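L-lysine 6-monooxygenase involved in desferrioxamine biosynthesis (Erwinia amylovora CFBP1430, PDB 5O8R) catalyses the NADPH-dependent N6-hydroxylation of L-lysine with FAD as cofactor, a step in the biosynthesis of the siderophore desferrioxamine. Local coordinates at residues A[242-247]-A[396-401]; A[222-227]-A[297-302]. One frame throughout, in Å; residues are numbered along the deposited sequence.

In the fold
From the N terminus, the chain first builds most of the FAD-side sheet and then enters the parallel NADP-side sheet, whose strand 221-225 supplies the first half of contact 2. Before that contact closes, residues 242-247 lead into helix 246-252 and provide the first half of contact 1. The chain then returns through helix 276-290 to strand 297-300, completing contact 2, and contact 1 closes last, when residues 396-401 start helix 399-411. The two loops therefore cross. Contact 2 joins neighbouring strands beside NADP, while contact 1 ties the stretch inserted between those strands to the last helix of the chain, beside FAD. Their centres lie about 33 Å apart, yet both touch the third subunit.

Contact 1: A[242-247]-A[396-401]; sequences EMTSPE and LGMACY. With FAD (flavin-adenine dinucleotide), chain C.
The phenol ring of Tyr401 is met obliquely by the pyrrolidine ring of Pro246, whose CG lies 3.7 Å from Tyr401 CD1 and whose CB lies 3.9 Å from Tyr401 CE1, the two side chains running past each other in opposite directions. Two helix N termini meet here: Ser245 is the N-cap residue of helix 246-252 and Met398 that of helix 399-411, so each segment passes from loop into helix where it touches the other. With CG anti to the backbone N (chi1 169°), the Tyr401 ring is laid alongside Pro246, and the Tyr401 side chain also touches Ile249 and Asp250 of helix 246-252.

Met398 makes the second set of contacts. Its chain bends at both chi2 and chi3, which brings the thioether across the start of helix 246-252: SD is 3.5 Å from Thr244 O, and CE approaches Pro246 CD to 3.6 Å and Ser245 CA to 3.9 Å. Between the segments the contact is thus van der Waals packing. Tyr88 of the second subunit packs on Met398 and hydrogen-bonds to Thr244 OG1, which places the contact at a subunit boundary. On the flavin side, the loop before helix 399-411 reaches the pyrimidine end of the isoalloxazine, where Leu396 N donates a hydrogen bond of 3.0 Å to FAD O2.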
ATOM      1  N   GLU A 242       2.095  -3.400  20.853  1.00 54.65           N
ATOM      2  CA  GLU A 242       2.001  -2.965  22.267  1.00 52.62           C
ATOM      3  C   GLU A 242       2.597  -3.978  23.220  1.00 51.15           C
ATOM      4  O   GLU A 242       3.095  -3.644  24.286  1.00 54.24           O
ATOM      5  CB  GLU A 242       0.567  -2.641  22.665  1.00 50.78           C
ATOM      6  CG  GLU A 242       0.100  -1.325  22.070  1.00 50.05           C
ATOM      7  CD  GLU A 242      -1.233  -0.882  22.590  1.00 51.17           C
ATOM      8  OE1 GLU A 242      -2.067  -1.761  22.960  1.00 53.61           O
ATOM      9  OE2 GLU A 242      -1.433   0.353  22.615  1.00 47.01           O
ATOM     10  N   MET A 243       2.635  -5.218  22.813  1.00 49.49           N
ATOM     11  CA  MET A 243       3.287  -6.171  23.641  1.00 54.99           C
ATOM     12  C   MET A 243       4.814  -6.044  23.623  1.00 51.30           C
ATOM     13  O   MET A 243       5.496  -6.776  24.338  1.00 55.05           O
ATOM     14  CB  MET A 243       2.920  -7.565  23.209  1.00 63.70           C
ATOM     15  CG  MET A 243       1.448  -7.904  23.147  1.00 66.96           C
ATOM     16  SD  MET A 243       1.477  -9.652  22.708  1.00 73.10           S
ATOM     17  CE  MET A 243       0.145 -10.251  23.757  1.00 90.00           C
ATOM     18  N   THR A 244       5.373  -5.172  22.806  1.00 47.84           N
ATOM     19  CA  THR A 244       6.808  -4.925  22.874  1.00 52.19           C
ATOM     20  C   THR A 244       6.954  -3.618  23.597  1.00 56.87           C
ATOM     21  O   THR A 244       7.320  -2.616  23.021  1.00 70.35           O
ATOM     22  CB  THR A 244       7.496  -4.802  21.490  1.00 48.71           C
ATOM     23  OG1 THR A 244       7.362  -3.474  21.004  1.00 54.68           O
ATOM     24  CG2 THR A 244       6.898  -5.719  20.475  1.00 48.16           C
ATOM     25  N   SER A 245       6.594  -3.577  24.848  1.00 62.69           N
ATOM     26  CA  SER A 245       6.614  -2.295  25.500  1.00 70.59           C
ATOM     27  C   SER A 245       6.826  -2.520  26.970  1.00 74.55           C
ATOM     28  O   SER A 245       6.389  -3.555  27.516  1.00 70.85           O
ATOM     29  CB  SER A 245       5.324  -1.484  25.229  1.00 70.12           C
ATOM     30  OG  SER A 245       4.220  -2.092  25.866  1.00 67.77           O
ATOM     31  N   PRO A 246       7.486  -1.540  27.615  1.00 72.04           N
ATOM     32  CA  PRO A 246       7.736  -1.598  29.030  1.00 73.70           C
ATOM     33  C   PRO A 246       6.562  -2.236  29.821  1.00 76.25           C
ATOM     34  O   PRO A 246       6.789  -3.188  30.587  1.00 72.35           O
ATOM     35  CB  PRO A 246       7.923  -0.124  29.362  1.00 76.19           C
ATOM     36  CG  PRO A 246       8.589   0.409  28.148  1.00 66.83           C
ATOM     37  CD  PRO A 246       7.770  -0.189  27.085  1.00 67.69           C
ATOM     38  N   GLU A 247       5.334  -1.766  29.543  1.00 71.82           N
ATOM     39  CA  GLU A 247       4.100  -2.215  30.218  1.00 63.88           C
ATOM     40  C   GLU A 247       3.983  -3.724  30.084  1.00 65.04           C
ATOM     41  O   GLU A 247       3.810  -4.436  31.060  1.00 60.92           O
ATOM     42  CB  GLU A 247       2.847  -1.508  29.650  1.00 66.46           C
ATOM     43  CG  GLU A 247       3.051  -0.036  29.242  1.00 74.80           C
ATOM     44  CD  GLU A 247       1.795   0.843  29.242  1.00 81.61           C
ATOM     45  OE1 GLU A 247       0.655   0.424  29.595  1.00 78.00           O
ATOM     46  OE2 GLU A 247       1.972   2.011  28.846  1.00 79.39           O
ATOM     47  N   LEU A 396      15.853  -4.578  17.979  1.00 51.10           N
ATOM     48  CA  LEU A 396      16.463  -3.259  18.046  1.00 48.25           C
ATOM     49  C   LEU A 396      15.558  -2.185  18.619  1.00 49.84           C
ATOM     50  O   LEU A 396      16.075  -1.151  19.024  1.00 60.68           O
ATOM     51  CB  LEU A 396      16.903  -2.782  16.682  1.00 48.95           C
ATOM     52  CG  LEU A 396      18.043  -3.564  16.076  1.00 53.30           C
ATOM     53  CD1 LEU A 396      18.236  -3.114  14.653  1.00 56.49           C
ATOM     54  CD2 LEU A 396      19.311  -3.329  16.856  1.00 56.32           C
ATOM     55  N   GLY A 397      14.236  -2.393  18.629  1.00 47.22           N
ATOM     56  CA  GLY A 397      13.268  -1.419  19.156  1.00 46.27           C
ATOM     57  C   GLY A 397      13.261  -1.333  20.652  1.00 48.11           C
ATOM     58  O   GLY A 397      13.000  -0.270  21.229  1.00 48.53           O
ATOM     59  N   MET A 398      13.563  -2.458  21.293  1.00 53.39           N
ATOM     60  CA  MET A 398      13.691  -2.490  22.746  1.00 60.24           C
ATOM     61  C   MET A 398      15.098  -2.303  23.249  1.00 55.99           C
ATOM     62  O   MET A 398      15.319  -2.439  24.412  1.00 55.28           O
ATOM     63  CB  MET A 398      13.044  -3.754  23.337  1.00 72.21           C
ATOM     64  CG  MET A 398      11.515  -3.639  23.433  1.00 90.15           C
ATOM     65  SD  MET A 398      10.675  -2.022  23.612  1.00113.45           S
ATOM     66  CE  MET A 398      10.499  -1.835  25.386  1.00 99.96           C
ATOM     67  N   ALA A 399      16.029  -1.918  22.382  1.00 58.79           N
ATOM     68  CA  ALA A 399      17.423  -1.640  22.758  1.00 54.59           C
ATOM     69  C   ALA A 399      17.572  -0.425  23.643  1.00 53.86           C
ATOM     70  O   ALA A 399      18.270  -0.486  24.649  1.00 61.36           O
ATOM     71  CB  ALA A 399      18.264  -1.444  21.516  1.00 52.85           C
ATOM     72  N   CYS A 400      16.939   0.674  23.249  1.00 52.39           N
ATOM     73  CA  CYS A 400      16.991   1.883  24.043  1.00 49.44           C
ATOM     74  C   CYS A 400      16.283   1.730  25.379  1.00 49.60           C
ATOM     75  O   CYS A 400      16.738   2.266  26.366  1.00 51.64           O
ATOM     76  CB  CYS A 400      16.415   3.049  23.278  1.00 47.52           C
ATOM     77  SG  CYS A 400      17.625   3.808  22.177  1.00 50.35           S
ATOM     78  N   TYR A 401      15.176   1.000  25.427  1.00 52.49           N
ATOM     79  CA  TYR A 401      14.576   0.708  26.715  1.00 50.09           C
ATOM     80  C   TYR A 401      15.612   0.072  27.651  1.00 49.50           C
ATOM     81  O   TYR A 401      15.838   0.575  28.742  1.00 50.55           O
ATOM     82  CB  TYR A 401      13.332  -0.170  26.593  1.00 47.65           C
ATOM     83  CG  TYR A 401      12.822  -0.731  27.916  1.00 50.78           C
ATOM     84  CD1 TYR A 401      12.241   0.085  28.887  1.00 50.71           C
ATOM     85  CD2 TYR A 401      12.932  -2.093  28.199  1.00 59.42           C
ATOM     86  CE1 TYR A 401      11.779  -0.446  30.094  1.00 55.93           C
ATOM     87  CE2 TYR A 401      12.481  -2.640  29.405  1.00 62.22           C
ATOM     88  CZ  TYR A 401      11.903  -1.821  30.343  1.00 61.09           C
ATOM     89  OH  TYR A 401      11.477  -2.409  31.501  1.00 66.11           O
TER
HETATM   90  PA  FAD C 501      26.680  -8.901  17.756  0.75111.84           P
HETATM   91  O1A FAD C 501      26.080  -8.264  16.517  0.75103.67           O
HETATM   92  O2A FAD C 501      26.773 -10.414  17.660  0.75116.65           O
HETATM   93  O5B FAD C 501      28.199  -8.308  17.839  0.75 88.28           O
HETATM   94  C5B FAD C 501      28.854  -8.391  19.107  0.75 86.66           C
HETATM   95  C4B FAD C 501      30.384  -8.489  19.107  0.75 82.98           C
HETATM   96  O4B FAD C 501      30.876  -9.361  20.143  0.75 79.32           O
HETATM   97  C3B FAD C 501      31.068  -9.013  17.852  0.75 80.14           C
HETATM   98  O3B FAD C 501      31.576  -7.835  17.208  0.75 69.10           O
HETATM   99  C2B FAD C 501      32.110 -10.024  18.371  0.75 76.96           C
HETATM  100  O2B FAD C 501      33.366  -9.944  17.696  0.75 75.06           O
HETATM  101  C1B FAD C 501      32.240  -9.596  19.833  0.75 72.99           C
HETATM  102  N9A FAD C 501      32.949 -10.480  20.822  0.75 72.37           N
HETATM  103  C8A FAD C 501      32.654 -11.767  21.177  0.75 69.99           C
HETATM  104  N7A FAD C 501      33.531 -12.236  22.121  0.75 60.30           N
HETATM  105  C5A FAD C 501      34.399 -11.226  22.374  0.75 58.38           C
HETATM  106  C6A FAD C 501      35.593 -11.035  23.221  0.75 57.99           C
HETATM  107  N6A FAD C 501      36.018 -12.032  24.019  0.75 60.14           N
HETATM  108  N1A FAD C 501      36.238  -9.850  23.204  0.75 56.50           N
HETATM  109  C2A FAD C 501      35.834  -8.844  22.422  0.75 55.36           C
HETATM  110  N3A FAD C 501      34.775  -8.937  21.586  0.75 51.61           N
HETATM  111  C4A FAD C 501      34.025 -10.073  21.532  0.75 60.05           C
HETATM  112  N1  FAD C 501      16.226  -7.441  15.424  0.75101.01           N
HETATM  113  C2  FAD C 501      15.296  -6.534  15.017  0.75 96.99           C
HETATM  114  O2  FAD C 501      14.463  -6.170  15.849  0.75 79.63           O
HETATM  115  N3  FAD C 501      15.243  -6.003  13.766  0.75101.54           N
HETATM  116  C4  FAD C 501      16.105  -6.355  12.787  0.75112.14           C
HETATM  117  O4  FAD C 501      15.995  -5.864  11.623  0.75 87.47           O
HETATM  118  C4X FAD C 501      17.176  -7.350  13.156  0.75117.15           C
HETATM  119  N5  FAD C 501      18.098  -7.758  12.240  0.75119.00           N
HETATM  120  C5X FAD C 501      19.052  -8.677  12.581  0.75142.48           C
HETATM  121  C6  FAD C 501      20.015  -9.128  11.668  0.75145.68           C
HETATM  122  C7  FAD C 501      20.999 -10.061  12.056  0.75139.45           C
HETATM  123  C7M FAD C 501      21.986 -10.481  11.067  0.75130.12           C
HETATM  124  C8  FAD C 501      21.094 -10.632  13.421  0.75132.81           C
HETATM  125  C8M FAD C 501      22.104 -11.636  13.938  0.75113.15           C
HETATM  126  C9  FAD C 501      20.131 -10.183  14.269  0.75148.93           C
HETATM  127  C9A FAD C 501      19.125  -9.240  13.970  0.75149.39           C
HETATM  128  N10 FAD C 501      18.179  -8.842  14.966  0.75132.64           N
HETATM  129  C10 FAD C 501      17.184  -7.890  14.575  0.75114.51           C
HETATM  130  C1' FAD C 501      18.307  -9.450  16.327  0.75139.31           C
HETATM  131  C2' FAD C 501      19.601  -9.007  17.082  0.75148.88           C
HETATM  132  O2' FAD C 501      19.951  -7.736  16.485  0.75158.37           O
HETATM  133  C3' FAD C 501      20.857  -9.974  17.100  0.75137.49           C
HETATM  134  O3' FAD C 501      20.533 -11.394  17.175  0.75111.78           O
HETATM  135  C4' FAD C 501      21.949  -9.660  18.129  0.75123.68           C
HETATM  136  O4' FAD C 501      21.566  -9.931  19.484  0.75129.25           O
HETATM  137  C5' FAD C 501      22.391  -8.209  17.987  0.75106.93           C
HETATM  138  O5' FAD C 501      23.760  -8.180  18.222  0.75 89.70           O
HETATM  139  P   FAD C 501      24.437  -7.971  19.657  0.75 79.06           P
HETATM  140  O1P FAD C 501      24.507  -6.494  19.977  0.75 60.51           O
HETATM  141  O2P FAD C 501      23.757  -8.881  20.666  0.75 68.01           O
HETATM  142  O3P FAD C 501      25.954  -8.494  19.226  0.75 97.91           O

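Contact 2: A[222-227]-A[297-302]; sequences LNWITR and VNLFTH. With NAP (NADP nicotinamide-adenine-dinucleotide phosphate), chain D.
Asn223 and Asn298 adopt nearly the same first torsion (chi1 -56° and -51°), each with CG beside its own backbone N, so that the two amides run side by side in the same direction with their planes only 17° apart. Asn298 ND2 donates a nearly straight hydrogen bond of 2.7 Å to Asn223 OD1, and Asn223 ND2 is hydrogen-bonded to Gln221 OE1. The two strands run parallel. Trp224 is gripped through its backbone N and O, the N bonding to Asn298 O (2.9 Å) and the O accepting from Phe300 N (2.7 Å); Thr226 N extends the pairing to Phe300 O at 3.3 Å.

On the face carrying the asparagines, Ile225 CG1 lies 3.9 Å from Phe300 CB. On the other, Leu299 CD2 meets the indole of Trp224 obliquely, 4.1 Å from CE3; that indole stacks on Tyr208 of helix 202-212 and bonds through NE1 to Gly199 O. Strand 297-300 is the outermost of its sheet within the chain, but the third subunit forms backbone hydrogen bonds to Leu299.

Past the strand end, Arg227 reaches the 2'-phosphate of NADP: NH1 bonds to O1X at 3.0 Å, the phosphorus lies in plane at the guanidinium edge, and adenine C5A sits 3.6 Å above one face. Glu304 forms a salt bridge with Arg227 NE, which would restrain the rotation of the guanidinium. An arginine just beyond a strand of a parallel sheet, reading the 2'-phosphate, is characteristic of NADP-specific Rossmann-type domains.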
ATOM      1  N   LEU A 222      15.171 -25.702  -6.746  1.00 46.11           N
ATOM      2  CA  LEU A 222      15.227 -24.886  -5.561  1.00 42.59           C
ATOM      3  C   LEU A 222      14.184 -25.296  -4.524  1.00 40.41           C
ATOM      4  O   LEU A 222      13.003 -24.991  -4.599  1.00 48.39           O
ATOM      5  CB  LEU A 222      15.104 -23.425  -5.955  1.00 40.36           C
ATOM      6  CG  LEU A 222      15.231 -22.488  -4.774  1.00 42.37           C
ATOM      7  CD1 LEU A 222      16.506 -22.781  -4.012  1.00 43.14           C
ATOM      8  CD2 LEU A 222      15.205 -21.036  -5.222  1.00 43.93           C
ATOM      9  N   ASN A 223      14.652 -25.945  -3.497  1.00 41.31           N
ATOM     10  CA  ASN A 223      13.793 -26.426  -2.451  1.00 40.77           C
ATOM     11  C   ASN A 223      13.876 -25.577  -1.225  1.00 39.84           C
ATOM     12  O   ASN A 223      14.879 -24.960  -1.000  1.00 40.50           O
ATOM     13  CB  ASN A 223      14.220 -27.817  -2.088  1.00 41.59           C
ATOM     14  CG  ASN A 223      14.214 -28.709  -3.277  1.00 43.20           C
ATOM     15  OD1 ASN A 223      13.181 -28.894  -3.894  1.00 50.79           O
ATOM     16  ND2 ASN A 223      15.366 -29.223  -3.644  1.00 37.71           N
ATOM     17  N   TRP A 224      12.805 -25.595  -0.441  1.00 40.17           N
ATOM     18  CA  TRP A 224      12.709 -24.937   0.834  1.00 40.73           C
ATOM     19  C   TRP A 224      12.019 -25.893   1.799  1.00 39.73           C
ATOM     20  O   TRP A 224      10.953 -26.371   1.501  1.00 41.03           O
ATOM     21  CB  TRP A 224      11.889 -23.647   0.697  1.00 42.67           C
ATOM     22  CG  TRP A 224      12.025 -22.681   1.865  1.00 44.08           C
ATOM     23  CD1 TRP A 224      12.694 -22.890   3.037  1.00 45.05           C
ATOM     24  CD2 TRP A 224      11.469 -21.384   1.963  1.00 41.05           C
ATOM     25  NE1 TRP A 224      12.612 -21.813   3.823  1.00 43.18           N
ATOM     26  CE2 TRP A 224      11.857 -20.865   3.197  1.00 40.93           C
ATOM     27  CE3 TRP A 224      10.678 -20.602   1.121  1.00 42.92           C
ATOM     28  CZ2 TRP A 224      11.458 -19.604   3.638  1.00 41.08           C
ATOM     29  CZ3 TRP A 224      10.297 -19.317   1.555  1.00 40.66           C
ATOM     30  CH2 TRP A 224      10.685 -18.842   2.800  1.00 38.74           C
ATOM     31  N   ILE A 225      12.635 -26.199   2.933  1.00 39.40           N
ATOM     32  CA  ILE A 225      12.053 -27.132   3.909  1.00 39.24           C
ATOM     33  C   ILE A 225      12.231 -26.516   5.255  1.00 39.69           C
ATOM     34  O   ILE A 225      13.332 -26.050   5.537  1.00 43.10           O
ATOM     35  CB  ILE A 225      12.853 -28.460   3.967  1.00 38.46           C
ATOM     36  CG1 ILE A 225      12.574 -29.316   2.753  1.00 36.01           C
ATOM     37  CG2 ILE A 225      12.577 -29.259   5.245  1.00 37.67           C
ATOM     38  CD1 ILE A 225      13.734 -30.206   2.404  1.00 38.21           C
ATOM     39  N   THR A 226      11.221 -26.628   6.111  1.00 37.63           N
ATOM     40  CA  THR A 226      11.316 -26.135   7.482  1.00 38.80           C
ATOM     41  C   THR A 226      10.509 -26.941   8.516  1.00 40.24           C
ATOM     42  O   THR A 226       9.570 -27.630   8.186  1.00 39.21           O
ATOM     43  CB  THR A 226      10.877 -24.689   7.539  1.00 37.18           C
ATOM     44  OG1 THR A 226      10.805 -24.268   8.898  1.00 38.43           O
ATOM     45  CG2 THR A 226       9.521 -24.540   6.895  1.00 37.81           C
ATOM     46  N   ARG A 227      10.904 -26.820   9.774  1.00 45.24           N
ATOM     47  CA  ARG A 227      10.260 -27.500  10.907  1.00 50.59           C
ATOM     48  C   ARG A 227       8.936 -26.799  11.210  1.00 52.06           C
ATOM     49  O   ARG A 227       7.986 -27.430  11.674  1.00 47.24           O
ATOM     50  CB  ARG A 227      11.183 -27.439  12.170  1.00 54.73           C
ATOM     51  CG  ARG A 227      10.923 -28.479  13.269  1.00 55.09           C
ATOM     52  CD  ARG A 227      11.120 -27.942  14.697  1.00 58.56           C
ATOM     53  NE  ARG A 227      12.503 -28.074  15.205  1.00 62.08           N
ATOM     54  CZ  ARG A 227      13.357 -27.079  15.509  1.00 62.22           C
ATOM     55  NH1 ARG A 227      13.025 -25.806  15.371  1.00 62.29           N
ATOM     56  NH2 ARG A 227      14.585 -27.359  15.956  1.00 68.18           N
ATOM     57  N   VAL A 297      10.606 -26.737  -8.134  1.00 38.98           N
ATOM     58  CA  VAL A 297      10.684 -26.269  -6.744  1.00 38.40           C
ATOM     59  C   VAL A 297       9.926 -27.183  -5.847  1.00 36.17           C
ATOM     60  O   VAL A 297       8.982 -27.777  -6.272  1.00 45.62           O
ATOM     61  CB  VAL A 297      10.169 -24.825  -6.564  1.00 39.83           C
ATOM     62  CG1 VAL A 297      10.952 -23.865  -7.467  1.00 41.37           C
ATOM     63  CG2 VAL A 297       8.680 -24.687  -6.851  1.00 39.72           C
ATOM     64  N   ASN A 298      10.369 -27.339  -4.624  1.00 37.17           N
ATOM     65  CA  ASN A 298       9.554 -27.956  -3.584  1.00 39.02           C
ATOM     66  C   ASN A 298       9.701 -27.163  -2.333  1.00 38.82           C
ATOM     67  O   ASN A 298      10.644 -26.428  -2.129  1.00 42.33           O
ATOM     68  CB  ASN A 298       9.958 -29.391  -3.306  1.00 45.04           C
ATOM     69  CG  ASN A 298      10.033 -30.225  -4.574  1.00 48.53           C
ATOM     70  OD1 ASN A 298       9.025 -30.683  -5.107  1.00 64.59           O
ATOM     71  ND2 ASN A 298      11.220 -30.377  -5.085  1.00 47.45           N
ATOM     72  N   LEU A 299       8.693 -27.253  -1.529  1.00 38.77           N
ATOM     73  CA  LEU A 299       8.569 -26.422  -0.373  1.00 40.00           C
ATOM     74  C   LEU A 299       7.882 -27.331   0.626  1.00 42.86           C
ATOM     75  O   LEU A 299       6.771 -27.777   0.390  1.00 40.98           O
ATOM     76  CB  LEU A 299       7.730 -25.200  -0.672  1.00 36.11           C
ATOM     77  CG  LEU A 299       8.435 -24.120  -1.433  1.00 38.55           C
ATOM     78  CD1 LEU A 299       8.141 -24.198  -2.897  1.00 43.55           C
ATOM     79  CD2 LEU A 299       7.947 -22.786  -0.969  1.00 44.53           C
ATOM     80  N   PHE A 300       8.549 -27.669   1.709  1.00 44.51           N
ATOM     81  CA  PHE A 300       7.922 -28.509   2.683  1.00 47.72           C
ATOM     82  C   PHE A 300       7.900 -27.795   3.966  1.00 48.11           C
ATOM     83  O   PHE A 300       8.620 -26.845   4.156  1.00 51.47           O
ATOM     84  CB  PHE A 300       8.692 -29.778   2.837  1.00 49.71           C
ATOM     85  CG  PHE A 300       8.527 -30.716   1.703  1.00 48.10           C
ATOM     86  CD1 PHE A 300       7.527 -31.651   1.733  1.00 47.82           C
ATOM     87  CD2 PHE A 300       9.405 -30.690   0.631  1.00 49.86           C
ATOM     88  CE1 PHE A 300       7.396 -32.546   0.693  1.00 50.04           C
ATOM     89  CE2 PHE A 300       9.296 -31.584  -0.411  1.00 47.50           C
ATOM     90  CZ  PHE A 300       8.274 -32.500  -0.391  1.00 49.07           C
ATOM     91  N   THR A 301       7.092 -28.307   4.867  1.00 50.19           N
ATOM     92  CA  THR A 301       6.714 -27.586   6.054  1.00 49.36           C
ATOM     93  C   THR A 301       6.426 -28.640   7.202  1.00 49.23           C
ATOM     94  O   THR A 301       6.399 -29.849   6.956  1.00 42.79           O
ATOM     95  CB  THR A 301       5.562 -26.664   5.603  1.00 50.55           C
ATOM     96  OG1 THR A 301       5.280 -25.719   6.610  1.00 48.81           O
ATOM     97  CG2 THR A 301       4.276 -27.470   5.206  1.00 55.52           C
ATOM     98  N   HIS A 302       6.294 -28.219   8.454  1.00 49.55           N
ATOM     99  CA  HIS A 302       6.205 -29.173   9.608  1.00 53.33           C
ATOM    100  C   HIS A 302       7.303 -30.239   9.717  1.00 52.81           C
ATOM    101  O   HIS A 302       7.054 -31.275  10.317  1.00 61.92           O
ATOM    102  CB  HIS A 302       4.861 -29.931   9.653  1.00 56.20           C
ATOM    103  CG  HIS A 302       3.664 -29.067   9.853  1.00 58.23           C
ATOM    104  ND1 HIS A 302       2.833 -28.701   8.810  1.00 53.14           N
ATOM    105  CD2 HIS A 302       3.147 -28.505  10.975  1.00 63.14           C
ATOM    106  CE1 HIS A 302       1.836 -27.976   9.287  1.00 56.91           C
ATOM    107  NE2 HIS A 302       2.013 -27.826  10.591  1.00 68.68           N
TER
HETATM  108  PA  NAP D 502      15.439 -18.160  12.976  1.00 79.98           P
HETATM  109  O1A NAP D 502      15.987 -18.509  14.378  1.00 73.93           O
HETATM  110  O2A NAP D 502      13.998 -17.655  12.779  1.00 73.03           O
HETATM  111  O5B NAP D 502      15.689 -19.344  11.908  1.00 73.61           O
HETATM  112  C5B NAP D 502      15.492 -20.670  12.370  1.00 72.79           C
HETATM  113  C4B NAP D 502      14.638 -21.450  11.409  1.00 68.60           C
HETATM  114  O4B NAP D 502      15.351 -22.666  11.371  1.00 67.91           O
HETATM  115  C3B NAP D 502      13.196 -21.673  11.918  1.00 70.17           C
HETATM  116  O3B NAP D 502      12.162 -21.702  10.881  1.00 55.70           O
HETATM  117  C2B NAP D 502      13.422 -22.976  12.677  1.00 74.98           C
HETATM  118  O2B NAP D 502      12.217 -23.725  12.954  1.00 78.38           O
HETATM  119  C1B NAP D 502      14.421 -23.655  11.741  1.00 73.70           C
HETATM  120  N9A NAP D 502      15.066 -24.871  12.303  1.00 72.04           N
HETATM  121  C8A NAP D 502      15.827 -25.061  13.420  1.00 69.56           C
HETATM  122  N7A NAP D 502      16.156 -26.395  13.535  1.00 62.64           N
HETATM  123  C5A NAP D 502      15.603 -27.016  12.484  1.00 61.54           C
HETATM  124  C6A NAP D 502      15.524 -28.377  11.975  1.00 59.18           C
HETATM  125  N6A NAP D 502      16.163 -29.301  12.665  1.00 63.48           N
HETATM  126  N1A NAP D 502      14.824 -28.655  10.843  1.00 63.59           N
HETATM  127  C2A NAP D 502      14.193 -27.686  10.123  1.00 67.97           C
HETATM  128  N3A NAP D 502      14.203 -26.383  10.514  1.00 68.31           N
HETATM  129  C4A NAP D 502      14.880 -26.022  11.668  1.00 71.24           C
HETATM  130  O3  NAP D 502      16.529 -17.050  12.531  1.00 81.61           O
HETATM  131  PN  NAP D 502      17.035 -16.521  11.096  1.00 70.52           P
HETATM  132  O1N NAP D 502      18.530 -16.538  11.202  1.00 60.28           O
HETATM  133  O2N NAP D 502      16.340 -17.270   9.901  1.00 79.18           O
HETATM  134  O5D NAP D 502      16.657 -14.937  11.255  1.00106.87           O
HETATM  135  C5D NAP D 502      15.717 -14.413  12.224  1.00135.63           C
HETATM  136  C4D NAP D 502      16.357 -14.157  13.602  1.00145.26           C
HETATM  137  O4D NAP D 502      17.269 -13.100  13.366  1.00139.47           O
HETATM  138  C3D NAP D 502      15.357 -13.741  14.713  1.00151.21           C
HETATM  139  O3D NAP D 502      15.485 -14.399  16.005  1.00125.03           O
HETATM  140  C2D NAP D 502      15.539 -12.243  14.837  1.00149.79           C
HETATM  141  O2D NAP D 502      15.872 -11.829  16.174  1.00142.40           O
HETATM  142  C1D NAP D 502      16.667 -11.894  13.838  1.00157.52           C
HETATM  143  N1N NAP D 502      16.310 -11.038  12.684  1.00159.90           N
HETATM  144  C2N NAP D 502      17.099 -11.087  11.568  1.00136.39           C
HETATM  145  C3N NAP D 502      16.813 -10.240  10.488  1.00146.43           C
HETATM  146  C7N NAP D 502      17.609 -10.236   9.228  1.00124.35           C
HETATM  147  O7N NAP D 502      17.796  -9.142   8.657  1.00109.28           O
HETATM  148  N7N NAP D 502      18.031 -11.429   8.795  1.00104.96           N
HETATM  149  C4N NAP D 502      15.735  -9.356  10.552  1.00167.19           C
HETATM  150  C5N NAP D 502      14.946  -9.326  11.696  1.00168.24           C
HETATM  151  C6N NAP D 502      15.261 -10.167  12.757  1.00165.98           C
HETATM  152  P2B NAP D 502      11.214 -23.305  14.153  1.00 84.35           P
HETATM  153  O1X NAP D 502      10.458 -24.597  14.473  1.00 78.06           O
HETATM  154  O2X NAP D 502      10.363 -22.166  13.599  1.00 83.34           O
HETATM  155  O3X NAP D 502      12.144 -22.817  15.248  1.00 82.28           O